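Local atomic coordinates of alpha-galactosidase 1 (Saccharomyces cerevisiae, PDB entry 3LRK), a protein that catalyses the hydrolysis of terminal, non-reducing alpha-D-galactose residues from alpha-D-galactosides such as galactose oligosaccharides, galactomannans and galactolipids, working as a secreted homotetramer. Residues V266-K277 with L299-Y307; N352-G363 with V457-R468. The protein carries 1 engineered substitution. All blocks are in the same frame, centred on the assembly; numbering follows the deposited sequence.

Contact 1: residues V266-K277 with L299-Y307. With NAG (2-acetamido-2-deoxy-beta-D-glucopyranose), chain B; NAG (2-acetamido-2-deoxy-beta-D-glucopyranose), chain F.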
loop_
_atom_site.group_PDB
_atom_site.type_symbol
_atom_site.label_atom_id
_atom_site.label_comp_id
_atom_site.label_asym_id
_atom_site.label_seq_id
_atom_site.Cartn_x
_atom_site.Cartn_y
_atom_site.Cartn_z
ATOM N N VAL A 266 -11.728 -7.538 -30.619
ATOM C CA VAL A 266 -12.004 -8.407 -31.757
ATOM C C VAL A 266 -12.280 -7.515 -32.972
ATOM O O VAL A 266 -13.102 -6.601 -32.911
ATOM C CB VAL A 266 -13.198 -9.363 -31.478
ATOM C CG1 VAL A 266 -13.503 -10.242 -32.698
ATOM C CG2 VAL A 266 -12.917 -10.242 -30.258
ATOM N N GLY A 267 -11.553 -7.764 -34.058
ATOM C CA GLY A 267 -11.689 -6.965 -35.273
ATOM C C GLY A 267 -10.976 -5.628 -35.209
ATOM O O GLY A 267 -11.158 -4.788 -36.094
ATOM N N VAL A 268 -10.183 -5.420 -34.157
ATOM C CA VAL A 268 -9.382 -4.200 -34.017
ATOM C C VAL A 268 -7.896 -4.567 -34.036
ATOM O O VAL A 268 -7.473 -5.534 -33.401
ATOM C CB VAL A 268 -9.706 -3.409 -32.709
ATOM C CG1 VAL A 268 -8.999 -2.045 -32.695
ATOM C CG2 VAL A 268 -11.205 -3.217 -32.532
ATOM N N GLY A 269 -7.108 -3.783 -34.759
ATOM C CA GLY A 269 -5.673 -4.005 -34.831
ATOM C C GLY A 269 -5.325 -5.365 -35.404
ATOM O O GLY A 269 -5.993 -5.854 -36.325
ATOM N N ASN A 270 -4.303 -5.997 -34.857
ATOM C CA ASN A 270 -3.715 -7.183 -35.458
ATOM C C ASN A 270 -3.639 -8.444 -34.600
ATOM O O ASN A 270 -2.710 -9.177 -34.614
ATOM C CB ASN A 270 -2.369 -6.837 -36.068
ATOM C CG ASN A 270 -2.426 -5.602 -36.950
ATOM O OD1 ASN A 270 -1.657 -4.665 -36.799
ATOM N ND2 ASN A 270 -3.320 -5.611 -37.877
ATOM N N LEU A 271 -4.677 -8.689 -33.861
ATOM C CA LEU A 271 -4.796 -9.908 -33.083
ATOM C C LEU A 271 -4.940 -11.094 -34.041
ATOM O O LEU A 271 -5.574 -10.976 -35.099
ATOM C CB LEU A 271 -5.991 -9.805 -32.126
ATOM C CG LEU A 271 -5.896 -8.704 -31.052
ATOM C CD1 LEU A 271 -7.249 -8.459 -30.385
ATOM C CD2 LEU A 271 -4.823 -9.022 -30.012
ATOM N N THR A 272 -4.318 -12.218 -33.694
ATOM C CA THR A 272 -4.498 -13.449 -34.468
ATOM C C THR A 272 -5.910 -13.974 -34.227
ATOM O O THR A 272 -6.617 -13.479 -33.343
ATOM C CB THR A 272 -3.445 -14.539 -34.118
ATOM O OG1 THR A 272 -3.699 -15.071 -32.807
ATOM C CG2 THR A 272 -2.015 -13.981 -34.208
ATOM N N ASP A 273 -6.329 -14.966 -35.006
ATOM C CA ASP A 273 -7.648 -15.568 -34.811
ATOM C C ASP A 273 -7.733 -16.273 -33.451
ATOM O O ASP A 273 -8.751 -16.193 -32.768
ATOM C CB ASP A 273 -7.991 -16.545 -35.941
ATOM C CG ASP A 273 -9.461 -16.960 -35.930
ATOM O OD1 ASP A 273 -10.345 -16.074 -35.865
ATOM O OD2 ASP A 273 -9.735 -18.180 -35.982
ATOM N N ASP A 274 -6.666 -16.963 -33.068
ATOM C CA ASP A 274 -6.616 -17.591 -31.744
ATOM C C ASP A 274 -6.720 -16.572 -30.611
ATOM O O ASP A 274 -7.442 -16.802 -29.645
ATOM C CB ASP A 274 -5.355 -18.433 -31.588
ATOM C CG ASP A 274 -5.419 -19.710 -32.387
ATOM O OD1 ASP A 274 -6.402 -20.467 -32.217
ATOM O OD2 ASP A 274 -4.487 -19.946 -33.182
ATOM N N GLU A 275 -5.995 -15.458 -30.746
ATOM C CA GLU A 275 -6.012 -14.380 -29.760
ATOM C C GLU A 275 -7.406 -13.776 -29.602
ATOM O O GLU A 275 -7.838 -13.513 -28.482
ATOM C CB GLU A 275 -4.983 -13.290 -30.110
ATOM C CG GLU A 275 -3.536 -13.696 -29.823
ATOM C CD GLU A 275 -2.497 -12.665 -30.264
ATOM O OE1 GLU A 275 -2.766 -11.852 -31.174
ATOM O OE2 GLU A 275 -1.384 -12.682 -29.704
ATOM N N GLU A 276 -8.103 -13.566 -30.721
ATOM C CA GLU A 276 -9.459 -13.037 -30.700
ATOM C C GLU A 276 -10.460 -14.022 -30.083
ATOM O O GLU A 276 -11.367 -13.605 -29.369
ATOM C CB GLU A 276 -9.905 -12.587 -32.098
ATOM C CG GLU A 276 -9.208 -11.305 -32.570
ATOM C CD GLU A 276 -9.768 -10.735 -33.869
ATOM O OE1 GLU A 276 -10.745 -11.288 -34.418
ATOM O OE2 GLU A 276 -9.225 -9.713 -34.332
ATOM N N LYS A 277 -10.277 -15.323 -30.329
ATOM C CA LYS A 277 -11.153 -16.358 -29.742
ATOM C C LYS A 277 -10.976 -16.451 -28.224
ATOM O O LYS A 277 -11.958 -16.563 -27.482
ATOM C CB LYS A 277 -10.880 -17.740 -30.353
ATOM C CG LYS A 277 -11.327 -17.910 -31.810
ATOM C CD LYS A 277 -11.589 -19.380 -32.145
ATOM C CE LYS A 277 -10.309 -20.200 -32.170
ATOM N NZ LYS A 277 -10.580 -21.618 -32.521
ATOM N N LEU A 299 -15.127 -4.497 -40.836
ATOM C CA LEU A 299 -14.939 -5.661 -39.995
ATOM C C LEU A 299 -14.615 -6.865 -40.879
ATOM O O LEU A 299 -15.360 -7.159 -41.825
ATOM C CB LEU A 299 -16.218 -5.918 -39.188
ATOM C CG LEU A 299 -16.309 -7.136 -38.262
ATOM C CD1 LEU A 299 -15.330 -7.015 -37.095
ATOM C CD2 LEU A 299 -17.724 -7.298 -37.747
ATOM N N LYS A 300 -13.512 -7.547 -40.572
ATOM C CA LYS A 300 -13.110 -8.727 -41.334
ATOM C C LYS A 300 -13.920 -9.966 -40.956
ATOM O O LYS A 300 -14.528 -10.017 -39.876
ATOM C CB LYS A 300 -11.598 -8.980 -41.263
ATOM C CG LYS A 300 -11.041 -9.467 -39.928
ATOM C CD LYS A 300 -9.515 -9.502 -39.988
ATOM C CE LYS A 300 -8.906 -10.265 -38.831
ATOM N NZ LYS A 300 -9.164 -9.572 -37.519
ATOM N N ALA A 301 -13.904 -10.951 -41.859
ATOM C CA ALA A 301 -14.702 -12.175 -41.754
ATOM C C ALA A 301 -14.492 -12.975 -40.467
ATOM O O ALA A 301 -15.467 -13.331 -39.796
ATOM C CB ALA A 301 -14.462 -13.063 -42.973
ATOM N N SER A 302 -13.236 -13.278 -40.135
ATOM C CA SER A 302 -12.943 -14.090 -38.948
ATOM C C SER A 302 -13.433 -13.412 -37.671
ATOM O O SER A 302 -13.906 -14.082 -36.744
ATOM C CB SER A 302 -11.456 -14.437 -38.838
ATOM O OG SER A 302 -10.625 -13.284 -38.738
ATOM N N SER A 303 -13.308 -12.088 -37.625
ATOM C CA SER A 303 -13.734 -11.317 -36.453
ATOM C C SER A 303 -15.253 -11.301 -36.329
ATOM O O SER A 303 -15.797 -11.487 -35.236
ATOM C CB SER A 303 -13.166 -9.902 -36.508
ATOM O OG SER A 303 -11.749 -9.938 -36.479
ATOM N N TYR A 304 -15.936 -11.100 -37.455
ATOM C CA TYR A 304 -17.399 -11.182 -37.507
ATOM C C TYR A 304 -17.943 -12.506 -36.961
ATOM O O TYR A 304 -18.887 -12.503 -36.184
ATOM C CB TYR A 304 -17.912 -10.920 -38.935
ATOM C CG TYR A 304 -19.403 -11.107 -39.129
ATOM C CD1 TYR A 304 -20.344 -10.393 -38.363
ATOM C CD2 TYR A 304 -19.882 -11.970 -40.115
ATOM C CE1 TYR A 304 -21.719 -10.575 -38.564
ATOM C CE2 TYR A 304 -21.227 -12.149 -40.317
ATOM C CZ TYR A 304 -22.146 -11.455 -39.557
ATOM O OH TYR A 304 -23.493 -11.677 -39.804
ATOM N N SER A 305 -17.349 -13.634 -37.348
ATOM C CA SER A 305 -17.863 -14.925 -36.871
ATOM C C SER A 305 -17.514 -15.196 -35.401
ATOM O O SER A 305 -18.145 -16.033 -34.751
ATOM C CB SER A 305 -17.402 -16.080 -37.756
ATOM O OG SER A 305 -16.009 -16.232 -37.700
ATOM N N ILE A 306 -16.505 -14.494 -34.887
ATOM C CA ILE A 306 -16.228 -14.531 -33.448
ATOM C C ILE A 306 -17.368 -13.822 -32.688
ATOM O O ILE A 306 -17.993 -14.416 -31.794
ATOM C CB ILE A 306 -14.810 -13.984 -33.119
ATOM C CG1 ILE A 306 -13.761 -15.019 -33.554
ATOM C CG2 ILE A 306 -14.662 -13.676 -31.609
ATOM C CD1 ILE A 306 -12.369 -14.484 -33.709
ATOM N N TYR A 307 -17.672 -12.582 -33.082
ATOM C CA TYR A 307 -18.773 -11.817 -32.471
ATOM C C TYR A 307 -20.128 -12.514 -32.588
ATOM O O TYR A 307 -21.033 -12.248 -31.805
ATOM C CB TYR A 307 -18.907 -10.446 -33.126
ATOM C CG TYR A 307 -17.913 -9.408 -32.661
ATOM C CD1 TYR A 307 -17.077 -8.770 -33.576
ATOM C CD2 TYR A 307 -17.825 -9.047 -31.306
ATOM C CE1 TYR A 307 -16.160 -7.793 -33.160
ATOM C CE2 TYR A 307 -16.910 -8.076 -30.880
ATOM C CZ TYR A 307 -16.087 -7.458 -31.808
ATOM O OH TYR A 307 -15.191 -6.509 -31.382
HETATM C C1 NAG B . -3.997 -5.115 -39.030
HETATM C C2 NAG B . -5.094 -4.128 -39.480
HETATM C C3 NAG B . -5.498 -4.195 -40.976
HETATM C C4 NAG B . -4.353 -4.659 -41.891
HETATM C C5 NAG B . -3.598 -5.798 -41.225
HETATM C C6 NAG B . -2.486 -6.387 -42.087
HETATM C C7 NAG B . -7.249 -3.445 -38.526
HETATM C C8 NAG B . -8.600 -4.010 -38.200
HETATM N N2 NAG B . -6.260 -4.330 -38.636
HETATM O O3 NAG B . -5.988 -2.924 -41.404
HETATM O O4 NAG B . -4.849 -5.086 -43.141
HETATM O O5 NAG B . -3.043 -5.245 -40.056
HETATM O O6 NAG B . -1.977 -7.528 -41.439
HETATM O O7 NAG B . -7.096 -2.231 -38.682
HETATM C C1 NAG F . -10.375 -17.326 -41.254
HETATM C C2 NAG F . -9.561 -18.607 -41.020
HETATM C C3 NAG F . -8.478 -18.427 -39.952
HETATM C C4 NAG F . -7.681 -17.136 -40.132
HETATM C C5 NAG F . -8.600 -15.950 -40.412
HETATM C C6 NAG F . -7.788 -14.698 -40.735
HETATM C C7 NAG F . -10.669 -20.696 -41.570
HETATM C C8 NAG F . -12.110 -20.905 -41.958
HETATM N N2 NAG F . -10.420 -19.731 -40.683
HETATM O O3 NAG F . -7.567 -19.503 -40.012
HETATM O O4 NAG F . -6.900 -16.900 -38.978
HETATM O O5 NAG F . -9.472 -16.254 -41.492
HETATM O O6 NAG F . -8.650 -13.598 -40.917
HETATM O O7 NAG F . -9.780 -21.392 -42.072
HETATM O O HOH W 1 -11.720 -6.221 -38.677
HETATM O O HOH W 2 -6.214 -9.098 -36.819
HETATM O O HOH W 3 -8.419 -7.082 -37.047
#

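Contact 2: residues N352-G363 with V457-R468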
loop_
_atom_site.group_PDB
_atom_site.type_symbol
_atom_site.label_atom_id
_atom_site.label_comp_id
_atom_site.label_asym_id
_atom_site.label_seq_id
_atom_site.Cartn_x
_atom_site.Cartn_y
_atom_site.Cartn_z
ATOM N N ASN A 352 -28.386 -24.141 -15.905
ATOM C CA ASN A 352 -29.059 -25.427 -16.199
ATOM C C ASN A 352 -28.359 -26.663 -15.613
ATOM O O ASN A 352 -28.814 -27.802 -15.808
ATOM C CB ASN A 352 -29.293 -25.598 -17.712
ATOM C CG ASN A 352 -28.022 -25.958 -18.481
ATOM O OD1 ASN A 352 -26.904 -25.776 -17.996
ATOM N ND2 ASN A 352 -28.196 -26.445 -19.707
ATOM N N GLY A 353 -27.247 -26.437 -14.915
ATOM C CA GLY A 353 -26.487 -27.510 -14.286
ATOM C C GLY A 353 -25.215 -27.893 -15.022
ATOM O O GLY A 353 -24.419 -28.682 -14.516
ATOM N N ASP A 354 -25.025 -27.338 -16.218
ATOM C CA ASP A 354 -23.811 -27.568 -16.991
ATOM C C ASP A 354 -22.621 -26.809 -16.368
ATOM O O ASP A 354 -22.796 -26.051 -15.421
ATOM C CB ASP A 354 -24.011 -27.148 -18.460
ATOM C CG ASP A 354 -25.095 -27.961 -19.180
ATOM O OD1 ASP A 354 -25.553 -29.004 -18.650
ATOM O OD2 ASP A 354 -25.487 -27.553 -20.293
ATOM N N GLN A 355 -21.420 -27.050 -16.888
ATOM C CA GLN A 355 -20.197 -26.374 -16.441
ATOM C C GLN A 355 -19.463 -25.822 -17.657
ATOM O O GLN A 355 -19.389 -26.500 -18.680
ATOM C CB GLN A 355 -19.292 -27.369 -15.692
ATOM C CG GLN A 355 -18.178 -26.732 -14.815
ATOM C CD GLN A 355 -18.693 -26.136 -13.496
ATOM O OE1 GLN A 355 -17.942 -25.479 -12.764
ATOM N NE2 GLN A 355 -19.963 -26.368 -13.187
ATOM N N VAL A 356 -18.933 -24.599 -17.560
ATOM C CA VAL A 356 -18.053 -24.057 -18.608
ATOM C C VAL A 356 -16.624 -24.251 -18.169
ATOM O O VAL A 356 -16.269 -23.926 -17.032
ATOM C CB VAL A 356 -18.176 -22.522 -18.851
ATOM C CG1 VAL A 356 -17.917 -22.180 -20.332
ATOM C CG2 VAL A 356 -19.472 -21.973 -18.400
ATOM N N VAL A 357 -15.802 -24.754 -19.083
ATOM C CA VAL A 357 -14.391 -24.992 -18.810
ATOM C C VAL A 357 -13.558 -24.282 -19.868
ATOM O O VAL A 357 -13.885 -24.327 -21.058
ATOM C CB VAL A 357 -14.075 -26.515 -18.762
ATOM C CG1 VAL A 357 -12.620 -26.759 -18.384
ATOM C CG2 VAL A 357 -14.986 -27.208 -17.765
ATOM N N ALA A 358 -12.505 -23.600 -19.430
ATOM C CA ALA A 358 -11.570 -22.958 -20.354
ATOM C C ALA A 358 -10.164 -23.466 -20.094
ATOM O O ALA A 358 -9.676 -23.415 -18.964
ATOM C CB ALA A 358 -11.621 -21.428 -20.225
ATOM N N LEU A 359 -9.528 -23.990 -21.133
ATOM C CA LEU A 359 -8.100 -24.268 -21.077
ATOM C C LEU A 359 -7.377 -23.214 -21.912
ATOM O O LEU A 359 -7.500 -23.168 -23.138
ATOM C CB LEU A 359 -7.788 -25.697 -21.530
ATOM C CG LEU A 359 -8.231 -26.779 -20.533
ATOM C CD1 LEU A 359 -8.177 -28.177 -21.159
ATOM C CD2 LEU A 359 -7.378 -26.726 -19.268
ATOM N N LEU A 360 -6.647 -22.344 -21.225
ATOM C CA LEU A 360 -6.110 -21.149 -21.849
ATOM C C LEU A 360 -4.594 -21.242 -21.979
ATOM O O LEU A 360 -3.875 -21.370 -20.984
ATOM C CB LEU A 360 -6.541 -19.900 -21.059
ATOM C CG LEU A 360 -6.108 -18.497 -21.498
ATOM C CD1 LEU A 360 -6.693 -18.129 -22.871
ATOM C CD2 LEU A 360 -6.545 -17.490 -20.440
ATOM N N ASN A 361 -4.122 -21.197 -23.220
ATOM C CA ASN A 361 -2.700 -21.298 -23.518
ATOM C C ASN A 361 -2.112 -19.931 -23.864
ATOM O O ASN A 361 -2.086 -19.527 -25.028
ATOM C CB ASN A 361 -2.456 -22.304 -24.657
ATOM C CG ASN A 361 -0.982 -22.481 -24.988
ATOM O OD1 ASN A 361 -0.101 -22.080 -24.224
ATOM N ND2 ASN A 361 -0.706 -23.076 -26.142
ATOM N N GLY A 362 -1.626 -19.231 -22.850
ATOM C CA GLY A 362 -0.981 -17.936 -23.062
ATOM C C GLY A 362 0.487 -18.038 -23.438
ATOM O O GLY A 362 1.168 -17.020 -23.541
ATOM N N GLY A 363 0.974 -19.263 -23.636
ATOM C CA GLY A 363 2.356 -19.504 -24.063
ATOM C C GLY A 363 2.551 -19.279 -25.556
ATOM O O GLY A 363 1.584 -19.148 -26.304
ATOM N N VAL A 457 -3.780 -27.112 -27.536
ATOM C CA VAL A 457 -4.251 -25.719 -27.564
ATOM C C VAL A 457 -3.214 -24.838 -28.264
ATOM O O VAL A 457 -2.047 -24.821 -27.867
ATOM C CB VAL A 457 -4.566 -25.174 -26.136
ATOM C CG1 VAL A 457 -5.227 -23.806 -26.216
ATOM C CG2 VAL A 457 -5.478 -26.132 -25.371
ATOM N N PRO A 458 -3.638 -24.112 -29.318
ATOM C CA PRO A 458 -2.728 -23.244 -30.061
ATOM C C PRO A 458 -2.121 -22.141 -29.190
ATOM O O PRO A 458 -2.699 -21.764 -28.160
ATOM C CB PRO A 458 -3.618 -22.629 -31.149
ATOM C CG PRO A 458 -4.826 -23.485 -31.220
ATOM C CD PRO A 458 -5.006 -24.083 -29.864
ATOM N N ALA A 459 -0.961 -21.638 -29.608
ATOM C CA ALA A 459 -0.325 -20.489 -28.961
ATOM C C ALA A 459 -1.296 -19.314 -28.849
ATOM O O ALA A 459 -1.977 -18.972 -29.827
ATOM C CB ALA A 459 0.906 -20.073 -29.736
ATOM N N HIS A 460 -1.356 -18.703 -27.661
ATOM C CA HIS A 460 -2.279 -17.586 -27.387
ATOM C C HIS A 460 -3.734 -17.943 -27.704
ATOM O O HIS A 460 -4.523 -17.088 -28.103
ATOM C CB HIS A 460 -1.862 -16.320 -28.161
ATOM C CG HIS A 460 -0.613 -15.670 -27.651
ATOM N ND1 HIS A 460 -0.242 -14.393 -28.015
ATOM C CD2 HIS A 460 0.342 -16.110 -26.796
ATOM C CE1 HIS A 460 0.892 -14.078 -27.416
ATOM N NE2 HIS A 460 1.266 -15.099 -26.666
ATOM N N GLY A 461 -4.084 -19.211 -27.519
ATOM C CA GLY A 461 -5.413 -19.703 -27.853
ATOM C C GLY A 461 -6.115 -20.398 -26.708
ATOM O O GLY A 461 -5.637 -20.390 -25.560
ATOM N N ILE A 462 -7.233 -21.042 -27.029
ATOM C CA ILE A 462 -8.141 -21.550 -26.012
ATOM C C ILE A 462 -8.860 -22.834 -26.439
ATOM O O ILE A 462 -9.215 -23.005 -27.606
ATOM C CB ILE A 462 -9.170 -20.426 -25.572
ATOM C CG1 ILE A 462 -9.858 -20.771 -24.249
ATOM C CG2 ILE A 462 -10.171 -20.071 -26.697
ATOM C CD1 ILE A 462 -10.772 -19.658 -23.698
ATOM N N ALA A 463 -9.033 -23.742 -25.484
ATOM C CA ALA A 463 -10.050 -24.781 -25.586
ATOM C C ALA A 463 -11.205 -24.369 -24.681
ATOM O O ALA A 463 -11.057 -24.264 -23.457
ATOM C CB ALA A 463 -9.490 -26.146 -25.180
ATOM N N PHE A 464 -12.360 -24.134 -25.285
ATOM C CA PHE A 464 -13.505 -23.587 -24.558
ATOM C C PHE A 464 -14.674 -24.579 -24.615
ATOM O O PHE A 464 -15.261 -24.787 -25.679
ATOM C CB PHE A 464 -13.878 -22.230 -25.170
ATOM C CG PHE A 464 -14.668 -21.328 -24.258
ATOM C CD1 PHE A 464 -14.270 -21.106 -22.937
ATOM C CD2 PHE A 464 -15.795 -20.667 -24.736
ATOM C CE1 PHE A 464 -15.001 -20.262 -22.109
ATOM C CE2 PHE A 464 -16.531 -19.814 -23.909
ATOM C CZ PHE A 464 -16.125 -19.613 -22.599
ATOM N N TYR A 465 -14.996 -25.185 -23.472
ATOM C CA TYR A 465 -15.983 -26.275 -23.415
ATOM C C TYR A 465 -17.202 -26.022 -22.546
ATOM O O TYR A 465 -17.127 -25.333 -21.523
ATOM C CB TYR A 465 -15.350 -27.564 -22.884
ATOM C CG TYR A 465 -14.125 -28.051 -23.606
ATOM C CD1 TYR A 465 -12.937 -28.255 -22.910
ATOM C CD2 TYR A 465 -14.147 -28.320 -24.975
ATOM C CE1 TYR A 465 -11.797 -28.719 -23.548
ATOM C CE2 TYR A 465 -13.002 -28.777 -25.630
ATOM C CZ TYR A 465 -11.837 -28.978 -24.903
ATOM O OH TYR A 465 -10.699 -29.428 -25.521
ATOM N N ARG A 466 -18.315 -26.636 -22.942
ATOM C CA ARG A 466 -19.468 -26.786 -22.073
ATOM C C ARG A 466 -19.616 -28.269 -21.722
ATOM O O ARG A 466 -19.683 -29.116 -22.614
ATOM C CB ARG A 466 -20.739 -26.242 -22.737
ATOM C CG ARG A 466 -21.929 -26.158 -21.795
ATOM C CD ARG A 466 -23.085 -25.351 -22.367
ATOM N NE ARG A 466 -24.167 -25.268 -21.390
ATOM C CZ ARG A 466 -24.894 -24.181 -21.141
ATOM N NH1 ARG A 466 -24.668 -23.054 -21.801
ATOM N NH2 ARG A 466 -25.842 -24.218 -20.211
ATOM N N LEU A 467 -19.627 -28.575 -20.425
ATOM C CA LEU A 467 -19.839 -29.945 -19.945
ATOM C C LEU A 467 -21.289 -30.161 -19.545
ATOM O O LEU A 467 -21.881 -29.329 -18.859
ATOM C CB LEU A 467 -18.916 -30.289 -18.761
ATOM C CG LEU A 467 -17.383 -30.334 -18.907
ATOM C CD1 LEU A 467 -16.784 -31.352 -17.945
ATOM C CD2 LEU A 467 -16.907 -30.632 -20.313
ATOM N N ARG A 468 -21.857 -31.288 -19.977
ATOM C CA ARG A 468 -23.257 -31.616 -19.701
ATOM C C ARG A 468 -23.332 -33.026 -19.120
ATOM O O ARG A 468 -22.549 -33.893 -19.514
ATOM C CB ARG A 468 -24.109 -31.533 -20.977
ATOM C CG ARG A 468 -23.940 -30.251 -21.787
ATOM C CD ARG A 468 -25.089 -30.055 -22.760
ATOM N NE ARG A 468 -26.339 -29.762 -22.058
ATOM C CZ ARG A 468 -27.545 -29.772 -22.617
ATOM N NH1 ARG A 468 -27.688 -30.056 -23.909
ATOM N NH2 ARG A 468 -28.612 -29.493 -21.878
HETATM O O HOH W 4 -27.550 -22.652 -18.511
HETATM O O HOH W 5 -27.838 -30.117 -19.480
HETATM O O HOH W 6 3.254 -15.982 -24.892
#

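Contact 1: residues V266-K277 with L299-Y307
Val266 and Tyr307 meet from opposite directions in the TIM-barrel domain, where the loop leading into helix 273-285 packs against the short helix 301-307. CG1 of Val266 lies over one face of the phenol ring, offset toward its rim, in a CH-pi contact 4.0 Å from the centroid. With CG1 anti to the backbone N (chi1 178°), the valine brings this methyl against the ring and also against CG2 of Ile306. The phenol hydroxyl then donates to the carbonyl of the same valine, OH to Val266 O 2.6 Å, tilted from the carbonyl plane, so tyrosine supplies both a greasy face and a polar end.

Farther along, Ile306 lays CD1 against the first turn of helix 273-285, 3.5 Å from CB of Glu276 and beside OD1 of Asp273. That carboxylate has its main partner in Arg400, a salt bridge outside the pair.

Glu276 reaches across on an extended chain. Its OE1 accepts a hydrogen bond from Ser303 OG on its syn lone pair, 2.7 Å away. Gly267 N meets OE2 from above the carboxylate plane at 3.0 Å; Lys300 NZ adds a weak bond to the same oxygen, part of a salt bridge. Buried, the carboxylate is thus gripped at both oxygens. Glycine suits position 267 because its phi is positive and a CB would run into Leu299 CD1.

Sugars border the contact on both segments. The N-glycan on Asn270 turns its acetamido N2 to Gly269 O, and Ser302 OG shares a hydrogen bond with O6 of a second N-acetylglucosamine. Between Gly269 and Lys300 a water donates to Gly269 O and accepts from Lys300 NZ, 2.6 Å from that nitrogen to the water oxygen.

Contact 2: residues N352-G363 with V457-R468
The guanidinium of Arg466 receives Asn352 OD1 at its edge, in plane, and stands perpendicular to both the amide of Asn352 and the carboxylate of Asp354, at one end of an antiparallel strand pair in the C-terminal beta domain. The ring of Phe464 has Ala358 CB at its edge; the imidazole of His460 stacks with Phe214, bonds through ND1 to Glu275 OE2 and meets a water in plane at its NE2 edge.

Arg466, extended from CG to NE, donates NE to the anti lone pair of Asp354 OD2 at 2.9 Å. Its NH2 meets Asn352 OD1 at 2.9 Å from above the amide plane, and Asp354 N reaches that oxygen from the opposite face, closing an Asx turn. OD2 also takes a weak bond from Arg468 NE, so one carboxylate draws two arginines together. Were Arg466 replaced by an alanine, Asp354 would probably keep only the weak Arg468 NE bond across the strands, and Asn352 OD1 would lose its NH2 donor.

Backbone bonds in the hydrogen-bonded pairs Gln355-Leu467, Val357-Tyr465 and Leu359-Ala463 join the strands. Val356, Ala358, Ile462 and Phe464 point to one face of the sheet, small Ala358 leaving room for the phenylalanine; Val357, Leu359, Ala463, Tyr465 and Leu467 to the other. At the far end, Asn361 has CG opposite the backbone N (chi1 -178°), bringing ND2 to Val457 O, 2.8 Å away.

Contact 1 belongs to the barrel domain and contact 2 to the C-terminal beta domain, and their centres lie 18 Å apart. They nevertheless touch: Glu275 OE2 of contact 1 and His460 ND1 of contact 2 are 2.7 Å apart, a probable hydrogen bond, and Asp274 OD2 packs on Pro458 CB at 3.5 Å. The first turn of helix 273-285 therefore rests on the turn that precedes strand 461-469, while Ser281, later in the same helix, touches Ile462 and Phe464 on the sheet. Neither contact includes the nucleophile Asp149 or the proton donor Asp209; the sugars near them are N-acetylglucosamine units, not substrate.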